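Local coordinates for NTF2-like Protein (Anabaena variabilis ATCC 29413, PDB 3DMC) that is of unknown function but belongs to the SnoaL-like family of the NTF2 clan, whose curved-sheet fold often encloses a ligand pocket, at residues F43-G48 / Y123-G128. Sequence-based numbering, arbitrary orientation.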
# COMPACT_ATOMS: atom_id res chain seq x y z
N PHE A 43 -4.67 4.97 13.46
CA PHE A 43 -4.28 3.86 12.57
C PHE A 43 -5.51 3.35 11.87
O PHE A 43 -6.60 3.29 12.43
CB PHE A 43 -3.53 2.72 13.28
CG PHE A 43 -4.31 2.02 14.38
CD1 PHE A 43 -4.45 2.60 15.64
CD2 PHE A 43 -4.85 0.77 14.20
CE1 PHE A 43 -5.14 1.95 16.65
CE2 PHE A 43 -5.55 0.13 15.21
CZ PHE A 43 -5.68 0.73 16.43
N TRP A 44 -5.31 3.00 10.61
CA TRP A 44 -6.39 2.46 9.77
C TRP A 44 -6.06 1.00 9.42
O TRP A 44 -4.94 0.68 9.03
CB TRP A 44 -6.50 3.28 8.47
CG TRP A 44 -7.84 3.83 8.15
CD1 TRP A 44 -8.26 5.11 8.37
CD2 TRP A 44 -8.94 3.15 7.52
NE1 TRP A 44 -9.54 5.26 7.94
CE2 TRP A 44 -9.99 4.07 7.41
CE3 TRP A 44 -9.14 1.85 7.07
CZ2 TRP A 44 -11.22 3.74 6.85
CZ3 TRP A 44 -10.37 1.52 6.50
CH2 TRP A 44 -11.40 2.47 6.42
N PHE A 45 -7.05 0.14 9.55
CA PHE A 45 -6.90 -1.29 9.28
C PHE A 45 -8.11 -1.82 8.46
O PHE A 45 -9.20 -1.32 8.55
CB PHE A 45 -6.69 -2.03 10.62
CG PHE A 45 -6.35 -3.48 10.49
CD1 PHE A 45 -5.04 -3.90 10.31
CD2 PHE A 45 -7.35 -4.45 10.59
CE1 PHE A 45 -4.74 -5.25 10.21
CE2 PHE A 45 -7.05 -5.79 10.49
CZ PHE A 45 -5.75 -6.20 10.31
N PRO A 46 -7.89 -2.84 7.60
CA PRO A 46 -8.93 -3.08 6.61
C PRO A 46 -10.20 -3.76 7.05
O PRO A 46 -11.23 -3.56 6.43
CB PRO A 46 -8.21 -3.97 5.57
CG PRO A 46 -6.76 -3.67 5.78
CD PRO A 46 -6.62 -3.48 7.24
N MSE A 47 -10.10 -4.57 8.09
CA MSE A 47 -11.21 -5.45 8.48
C MSE A 47 -11.21 -5.85 9.93
O MSE A 47 -10.22 -5.74 10.65
CB MSE A 47 -11.25 -6.72 7.60
CG MSE A 47 -10.12 -7.68 7.83
SE MSE A 47 -10.28 -9.27 6.65
CE MSE A 47 -10.60 -10.71 7.93
N GLY A 48 -12.36 -6.36 10.31
CA GLY A 48 -12.56 -7.00 11.59
C GLY A 48 -12.79 -6.00 12.66
O GLY A 48 -13.27 -4.90 12.41
N TYR A 123 -0.75 5.58 10.95
CA TYR A 123 -0.44 4.27 10.39
C TYR A 123 -1.61 3.79 9.55
O TYR A 123 -2.74 3.92 9.95
CB TYR A 123 -0.19 3.33 11.59
CG TYR A 123 -0.08 1.84 11.36
CD1 TYR A 123 -1.20 1.07 11.00
CD2 TYR A 123 1.11 1.20 11.57
CE1 TYR A 123 -1.10 -0.32 10.85
CE2 TYR A 123 1.23 -0.17 11.41
CZ TYR A 123 0.12 -0.93 11.08
OH TYR A 123 0.30 -2.29 10.94
N ARG A 124 -1.30 3.21 8.40
CA ARG A 124 -2.29 2.63 7.52
C ARG A 124 -1.72 1.34 6.96
O ARG A 124 -0.57 1.33 6.49
CB ARG A 124 -2.61 3.56 6.35
CG ARG A 124 -3.24 4.90 6.79
CD ARG A 124 -3.12 5.98 5.68
NE ARG A 124 -1.72 6.32 5.48
CZ ARG A 124 -1.04 7.09 6.31
NH1 ARG A 124 -1.68 7.68 7.32
NH2 ARG A 124 0.24 7.31 6.09
N GLU A 125 -2.52 0.30 7.08
CA GLU A 125 -2.20 -1.04 6.60
C GLU A 125 -3.09 -1.50 5.45
O GLU A 125 -4.32 -1.35 5.46
CB GLU A 125 -2.23 -2.07 7.74
CG GLU A 125 -1.78 -3.45 7.25
CD GLU A 125 -1.52 -4.48 8.33
OE1 GLU A 125 -1.26 -4.11 9.50
OE2 GLU A 125 -1.57 -5.68 7.98
N TYR A 126 -2.40 -2.05 4.44
CA TYR A 126 -3.05 -2.57 3.22
C TYR A 126 -2.57 -4.01 2.95
O TYR A 126 -1.39 -4.33 3.14
CB TYR A 126 -2.68 -1.72 2.00
CG TYR A 126 -2.94 -0.23 2.10
CD1 TYR A 126 -2.05 0.63 2.77
CD2 TYR A 126 -4.07 0.34 1.50
CE1 TYR A 126 -2.27 2.00 2.82
CE2 TYR A 126 -4.31 1.73 1.58
CZ TYR A 126 -3.40 2.55 2.26
OH TYR A 126 -3.63 3.92 2.32
N PHE A 127 -3.50 -4.86 2.52
CA PHE A 127 -3.23 -6.29 2.21
C PHE A 127 -2.98 -6.46 0.71
O PHE A 127 -3.80 -6.00 -0.10
CB PHE A 127 -4.43 -7.21 2.56
CG PHE A 127 -4.91 -7.15 4.00
CD1 PHE A 127 -4.08 -6.71 5.02
CD2 PHE A 127 -6.16 -7.62 4.33
CE1 PHE A 127 -4.53 -6.70 6.37
CE2 PHE A 127 -6.62 -7.63 5.65
CZ PHE A 127 -5.80 -7.17 6.67
N GLY A 128 -1.90 -7.16 0.35
CA GLY A 128 -1.50 -7.37 -1.05
C GLY A 128 -1.61 -8.78 -1.56
O GLY A 128 -1.38 -9.03 -2.73
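Phe43 and Tyr123 open the one parallel strand pairing in the mixed, curved sheet of this NTF2-like fold, a worked example of how a few backbone bonds set the register and side chains extend the contact. Phe43 CB rests 3.7 Å from Tyr123 CD1, while the Phe43 ring turns off toward helix 57-69, where it meets the Phe63 ring. Trp44 supplies both backbone hydrogen bonds: Trp44 N donates to Tyr123 O (2.8 Å), and Trp44 O accepts from Glu125 N (3.1 Å). Its indole leads away to a cation-pi contact with Arg108 of the second subunit. At Phe45, CG lies anti to the backbone N (chi1 -173°), as does that of Glu125, and the two side chains run alongside each other. Glu125 OE1 meets the edge of the Phe45 ring, 3.7 Å from CE1; the same oxygen accepts a hydrogen bond from Tyr123 OH on its anti side. An acetate, probably from the crystallisation liquor, lies close and may mark a pocket. Were Glu125 replaced by alanine, the Tyr123 hydroxyl would probably lose this acceptor and a gap would open beside the Phe45 ring edge. Phe127 directs its edge at the Phe45 face in an offset edge-to-face pair, planes at 78°. Pro46 covers a face of Phe127, its CG 3.8 Å from the ring centroid in a CH-pi contact. Selenomethionine Met47 brings CG to the Phe127 ring edge, 4.1 Å from CE2.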